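Local coordinates for hypothetical protein TTHA0636 (Thermus thermophilus HB8, PDB 1WWP), which is of unknown function but belongs to the nucleotidyltransferase substrate-binding family and probably works alongside a nucleotidyltransferase catalytic partner, at residues A43-K48 with V66-D71; A7-L12 with D105-M110. All coordinates share one frame; numbering follows the deposited sequence.

Interaction 1. Residues A43-K48 with V66-D71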
loop_
_atom_site.group_PDB
_atom_site.type_symbol
_atom_site.label_atom_id
_atom_site.label_comp_id
_atom_site.label_asym_id
_atom_site.label_seq_id
_atom_site.Cartn_x
_atom_site.Cartn_y
_atom_site.Cartn_z
ATOM N N ALA A 43 20.328 4.271 -4.660
ATOM C CA ALA A 43 21.611 3.562 -4.578
ATOM C C ALA A 43 22.499 3.906 -5.756
ATOM O O ALA A 43 23.713 4.067 -5.613
ATOM C CB ALA A 43 21.378 2.051 -4.545
ATOM N N TYR A 44 21.893 4.017 -6.932
ATOM C CA TYR A 44 22.652 4.342 -8.125
ATOM C C TYR A 44 23.246 5.757 -8.008
ATOM O O TYR A 44 24.412 5.987 -8.319
ATOM C CB TYR A 44 21.750 4.288 -9.349
ATOM C CG TYR A 44 22.456 4.649 -10.637
ATOM C CD1 TYR A 44 23.167 3.695 -11.355
ATOM C CD2 TYR A 44 22.419 5.951 -11.131
ATOM C CE1 TYR A 44 23.819 4.021 -12.531
ATOM C CE2 TYR A 44 23.071 6.290 -12.309
ATOM C CZ TYR A 44 23.769 5.317 -13.004
ATOM O OH TYR A 44 24.414 5.638 -14.180
ATOM N N LEU A 45 22.417 6.711 -7.605
ATOM C CA LEU A 45 22.874 8.091 -7.474
ATOM C C LEU A 45 23.996 8.149 -6.431
ATOM O O LEU A 45 24.971 8.873 -6.593
ATOM C CB LEU A 45 21.700 8.985 -7.064
ATOM C CG LEU A 45 20.720 9.298 -8.203
ATOM C CD1 LEU A 45 19.426 9.822 -7.633
ATOM C CD2 LEU A 45 21.360 10.298 -9.184
ATOM N N ARG A 46 23.859 7.350 -5.382
ATOM C CA ARG A 46 24.860 7.313 -4.329
ATOM C C ARG A 46 26.193 6.768 -4.825
ATOM O O ARG A 46 27.221 7.434 -4.723
ATOM C CB ARG A 46 24.365 6.450 -3.167
ATOM C CG ARG A 46 25.279 6.461 -1.940
ATOM C CD ARG A 46 24.643 5.720 -0.778
ATOM N NE ARG A 46 25.540 5.636 0.369
ATOM C CZ ARG A 46 25.232 5.035 1.517
ATOM N NH1 ARG A 46 24.043 4.467 1.676
ATOM N NH2 ARG A 46 26.120 4.993 2.504
ATOM N N GLU A 47 26.160 5.567 -5.387
ATOM C CA GLU A 47 27.355 4.887 -5.868
ATOM C C GLU A 47 28.004 5.416 -7.140
ATOM O O GLU A 47 29.235 5.492 -7.233
ATOM C CB GLU A 47 27.051 3.394 -6.052
ATOM C CG GLU A 47 26.618 2.675 -4.765
ATOM C CD GLU A 47 26.184 1.231 -5.002
ATOM O OE1 GLU A 47 25.072 1.004 -5.533
ATOM O OE2 GLU A 47 26.967 0.316 -4.661
ATOM N N LYS A 48 27.193 5.776 -8.122
ATOM C CA LYS A 48 27.733 6.258 -9.393
ATOM C C LYS A 48 27.895 7.773 -9.515
ATOM O O LYS A 48 28.708 8.237 -10.308
ATOM C CB LYS A 48 26.847 5.788 -10.545
ATOM C CG LYS A 48 26.374 4.349 -10.461
ATOM C CD LYS A 48 27.454 3.342 -10.803
ATOM C CE LYS A 48 26.844 1.953 -10.955
ATOM N NZ LYS A 48 27.883 0.896 -11.088
ATOM N N VAL A 66 20.998 15.003 -12.880
ATOM C CA VAL A 66 22.114 14.237 -13.398
ATOM C C VAL A 66 21.844 13.751 -14.818
ATOM O O VAL A 66 22.736 13.289 -15.524
ATOM C CB VAL A 66 22.450 13.083 -12.417
ATOM C CG1 VAL A 66 22.205 11.722 -13.031
ATOM C CG2 VAL A 66 23.891 13.226 -11.991
ATOM N N GLY A 67 20.593 13.881 -15.232
ATOM C CA GLY A 67 20.226 13.491 -16.576
ATOM C C GLY A 67 19.562 12.137 -16.713
ATOM O O GLY A 67 19.112 11.782 -17.804
ATOM N N LEU A 68 19.495 11.379 -15.619
ATOM C CA LEU A 68 18.880 10.055 -15.635
ATOM C C LEU A 68 17.416 10.147 -16.021
ATOM O O LEU A 68 16.824 9.182 -16.490
ATOM C CB LEU A 68 19.001 9.400 -14.264
ATOM C CG LEU A 68 20.018 8.272 -14.112
ATOM C CD1 LEU A 68 21.398 8.724 -14.554
ATOM C CD2 LEU A 68 20.031 7.837 -12.657
ATOM N N LEU A 69 16.833 11.316 -15.805
ATOM C CA LEU A 69 15.441 11.551 -16.142
ATOM C C LEU A 69 15.324 12.851 -16.901
ATOM O O LEU A 69 15.810 13.883 -16.446
ATOM C CB LEU A 69 14.585 11.682 -14.886
ATOM C CG LEU A 69 14.352 10.538 -13.911
ATOM C CD1 LEU A 69 13.573 11.093 -12.743
ATOM C CD2 LEU A 69 13.584 9.383 -14.580
ATOM N N ARG A 70 14.687 12.810 -18.063
ATOM C CA ARG A 70 14.475 14.031 -18.812
ATOM C C ARG A 70 13.421 14.748 -17.980
ATOM O O ARG A 70 12.740 14.113 -17.170
ATOM C CB ARG A 70 13.933 13.722 -20.202
ATOM C CG ARG A 70 14.893 12.929 -21.073
ATOM C CD ARG A 70 16.251 13.614 -21.171
ATOM N NE ARG A 70 17.132 12.925 -22.108
ATOM C CZ ARG A 70 18.447 12.817 -21.957
ATOM N NH1 ARG A 70 19.048 13.354 -20.899
ATOM N NH2 ARG A 70 19.157 12.166 -22.867
ATOM N N ASP A 71 13.280 16.056 -18.163
ATOM C CA ASP A 71 12.305 16.808 -17.381
ATOM C C ASP A 71 10.909 16.198 -17.428
ATOM O O ASP A 71 10.241 16.106 -16.400
ATOM C CB ASP A 71 12.267 18.269 -17.837
ATOM C CG ASP A 71 13.445 19.084 -17.304
ATOM O OD1 ASP A 71 13.597 20.252 -17.720
ATOM O OD2 ASP A 71 14.217 18.568 -16.464
#
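The isobutyl end of Leu68 meets the Tyr44 ring obliquely at its CD2 and CE2 atoms, presenting its CD2 methyl to the bond between them. Leu68 CD2 stands 3.4 Å from Tyr44 CD2, a tight carbon–carbon approach, and Leu68 CD1 follows at 3.7 Å from Tyr44 CE2. The ring comes to meet it because CG of Tyr44 is anti to the backbone N (chi1 179°), while CG of Lys48, one helical turn on, lies 3.3 Å above the ring plane near its rim. A weak hydrogen bond joins the Tyr44 hydroxyl to backbone O of Arg119, the C-terminal residue. Beside this pair a second one forms: Leu45 and Val66 run alongside each other from opposite ends, with Leu45 CD2 at 4.2 Å from Val66 CG1. Between Val66 and Leu68 the chain turns at Gly67, whose positive phi (100°) belongs to the Schellman motif that ends helix 56-66, and both flanking side chains are thereby offered to helix 20-49. Leu41 and Leu117 also touch Leu68. An alanine here lacks both methyls, which is likely to leave Tyr44 CD2 and CE2 without their packing partner and open a gap between helix and loop. Everything that meets between 43-48 and 66-71 is hydrocarbon, which implies that shape and the exclusion of water hold the loop to the helix, rather than directed polar bonds.

Interaction 2. Residues A7-L12 with D105-M110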
loop_
_atom_site.group_PDB
_atom_site.type_symbol
_atom_site.label_atom_id
_atom_site.label_comp_id
_atom_site.label_asym_id
_atom_site.label_seq_id
_atom_site.Cartn_x
_atom_site.Cartn_y
_atom_site.Cartn_z
ATOM N N ALA A 7 7.958 -6.754 -13.559
ATOM C CA ALA A 7 7.385 -7.782 -14.440
ATOM C C ALA A 7 5.986 -8.200 -14.011
ATOM O O ALA A 7 5.098 -8.413 -14.840
ATOM C CB ALA A 7 8.305 -9.002 -14.465
ATOM N N THR A 8 5.791 -8.326 -12.703
ATOM C CA THR A 8 4.495 -8.720 -12.166
ATOM C C THR A 8 3.502 -7.581 -12.370
ATOM O O THR A 8 2.310 -7.815 -12.596
ATOM C CB THR A 8 4.614 -9.062 -10.684
ATOM O OG1 THR A 8 5.028 -7.899 -9.957
ATOM C CG2 THR A 8 5.664 -10.146 -10.490
ATOM N N LEU A 9 3.993 -6.346 -12.309
ATOM C CA LEU A 9 3.130 -5.186 -12.522
ATOM C C LEU A 9 2.621 -5.161 -13.967
ATOM O O LEU A 9 1.423 -4.987 -14.211
ATOM C CB LEU A 9 3.893 -3.882 -12.239
ATOM C CG LEU A 9 3.209 -2.586 -12.716
ATOM C CD1 LEU A 9 1.861 -2.455 -12.052
ATOM C CD2 LEU A 9 4.064 -1.386 -12.402
ATOM N N LYS A 10 3.538 -5.324 -14.919
ATOM C CA LYS A 10 3.176 -5.297 -16.331
ATOM C C LYS A 10 2.134 -6.349 -16.698
ATOM O O LYS A 10 1.370 -6.165 -17.645
ATOM C CB LYS A 10 4.428 -5.434 -17.200
ATOM C CG LYS A 10 5.296 -4.186 -17.151
ATOM C CD LYS A 10 6.457 -4.231 -18.128
ATOM C CE LYS A 10 7.487 -5.279 -17.742
ATOM N NZ LYS A 10 8.628 -5.280 -18.701
ATOM N N GLU A 11 2.091 -7.439 -15.936
ATOM C CA GLU A 11 1.108 -8.484 -16.173
ATOM C C GLU A 11 -0.304 -7.910 -16.078
ATOM O O GLU A 11 -1.208 -8.349 -16.786
ATOM C CB GLU A 11 1.226 -9.592 -15.125
ATOM C CG GLU A 11 2.502 -10.407 -15.167
ATOM C CD GLU A 11 2.431 -11.614 -14.246
ATOM O OE1 GLU A 11 1.489 -12.417 -14.405
ATOM O OE2 GLU A 11 3.308 -11.768 -13.367
ATOM N N LEU A 12 -0.491 -6.925 -15.207
ATOM C CA LEU A 12 -1.814 -6.356 -14.986
ATOM C C LEU A 12 -1.995 -4.909 -15.418
ATOM O O LEU A 12 -3.103 -4.495 -15.736
ATOM C CB LEU A 12 -2.163 -6.456 -13.503
ATOM C CG LEU A 12 -2.175 -7.832 -12.836
ATOM C CD1 LEU A 12 -2.129 -7.670 -11.316
ATOM C CD2 LEU A 12 -3.412 -8.590 -13.257
ATOM N N ASP A 105 1.839 4.122 -18.141
ATOM C CA ASP A 105 2.977 5.027 -18.264
ATOM C C ASP A 105 4.023 4.786 -17.181
ATOM O O ASP A 105 5.217 4.778 -17.467
ATOM C CB ASP A 105 2.517 6.482 -18.202
ATOM C CG ASP A 105 1.642 6.868 -19.382
ATOM O OD1 ASP A 105 0.599 6.212 -19.590
ATOM O OD2 ASP A 105 1.994 7.829 -20.103
ATOM N N TYR A 106 3.580 4.599 -15.940
ATOM C CA TYR A 106 4.529 4.365 -14.851
ATOM C C TYR A 106 5.354 3.128 -15.155
ATOM O O TYR A 106 6.576 3.139 -15.015
ATOM C CB TYR A 106 3.809 4.185 -13.515
ATOM C CG TYR A 106 3.049 5.395 -13.056
ATOM C CD1 TYR A 106 3.338 6.662 -13.566
ATOM C CD2 TYR A 106 2.051 5.287 -12.084
ATOM C CE1 TYR A 106 2.652 7.788 -13.119
ATOM C CE2 TYR A 106 1.358 6.416 -11.629
ATOM C CZ TYR A 106 1.666 7.655 -12.153
ATOM O OH TYR A 106 0.990 8.765 -11.724
ATOM N N ALA A 107 4.681 2.066 -15.597
ATOM C CA ALA A 107 5.357 0.820 -15.924
ATOM C C ALA A 107 6.433 1.052 -16.989
ATOM O O ALA A 107 7.565 0.595 -16.845
ATOM C CB ALA A 107 4.340 -0.210 -16.413
ATOM N N ARG A 108 6.087 1.768 -18.052
ATOM C CA ARG A 108 7.050 2.035 -19.120
ATOM C C ARG A 108 8.207 2.895 -18.616
ATOM O O ARG A 108 9.372 2.577 -18.851
ATOM C CB ARG A 108 6.368 2.742 -20.295
ATOM C CG ARG A 108 5.207 1.971 -20.921
ATOM C CD ARG A 108 4.471 2.816 -21.955
ATOM N NE ARG A 108 3.192 2.219 -22.335
ATOM C CZ ARG A 108 3.062 1.084 -23.013
ATOM N NH1 ARG A 108 4.137 0.410 -23.400
ATOM N NH2 ARG A 108 1.854 0.615 -23.300
ATOM N N LEU A 109 7.885 3.985 -17.925
ATOM C CA LEU A 109 8.914 4.883 -17.394
ATOM C C LEU A 109 9.937 4.113 -16.554
ATOM O O LEU A 109 11.146 4.237 -16.760
ATOM C CB LEU A 109 8.266 5.972 -16.532
ATOM C CG LEU A 109 8.987 7.298 -16.230
ATOM C CD1 LEU A 109 9.018 7.496 -14.735
ATOM C CD2 LEU A 109 10.393 7.323 -16.814
HETATM N N MSE A 110 9.447 3.308 -15.617
HETATM C CA MSE A 110 10.330 2.546 -14.750
HETATM C C MSE A 110 11.168 1.538 -15.500
HETATM O O MSE A 110 12.343 1.342 -15.178
HETATM C CB MSE A 110 9.528 1.850 -13.646
HETATM C CG MSE A 110 8.895 2.838 -12.668
HETATM SE SE MSE A 110 8.145 2.116 -11.031
HETATM C CE MSE A 110 6.343 1.682 -11.610
#
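Leu9 lays its CD2 methyl against both Ala107 and the end of Met110, a residue carried here as selenomethionine. The nearer of the two is the Met110 CE methyl, 3.9 Å from Leu9 CD2, and the two side chains cross at about a right angle. Bending at chi3 (-87°) turns CE of Met110 out of the run of its chain and brings it to the leucine. Ala107, whose CB points toward helix 2-13, touches two neighbouring side chains of that helix: Leu9 CD2 and Lys10 CG each lie 4.2 Å from Ala107 CB. Its small size goes with the nearest backbone approach, 6.5 Å between the CA atoms of Lys10 and Ala107. Lys10 contributes only the aliphatic start of its chain to this packing. Beyond it the chain bends, and its NZ forms a salt bridge with Glu111 of helix 93-116, so that a charged pair lies beside the apolar contact and ties the same two helices together. Phe14 packs on Ala107, whereas Met110 also reaches Thr33 and Phe37 of helix 20-49 and Met80 of helix 71-86. Nearby on helix 2-13, Thr8 packs on Tyr91 and Leu12 on Val21, both of the second subunit. The two segment axes approach to 10.1 Å with 148° between their directions. Such roughly antiparallel packing of the first and last helices, joined by leucine, alanine and methionine, is typical of a compact antiparallel helical bundle, consistent with the nucleotidyltransferase substrate-binding family.

Both contacts belong to one helical bundle, and along the chain interaction 1 is nested inside the loop that interaction 2 closes. Their centres are 20 Å apart; although their nearest atoms come to about 4 Å, the two do not touch. Interaction 2 is the more central, its centre about 8 Å from that of the chain against about 15 Å for interaction 1, which fastens a loop near one end of the bundle. Helix 20-49 links them: Phe37 packs on Met110, and further along it Leu41 packs on Leu68. Helix 93-116 gives a second connection, through a weak hydrogen bond from Arg116 to the carbonyl O of Leu68.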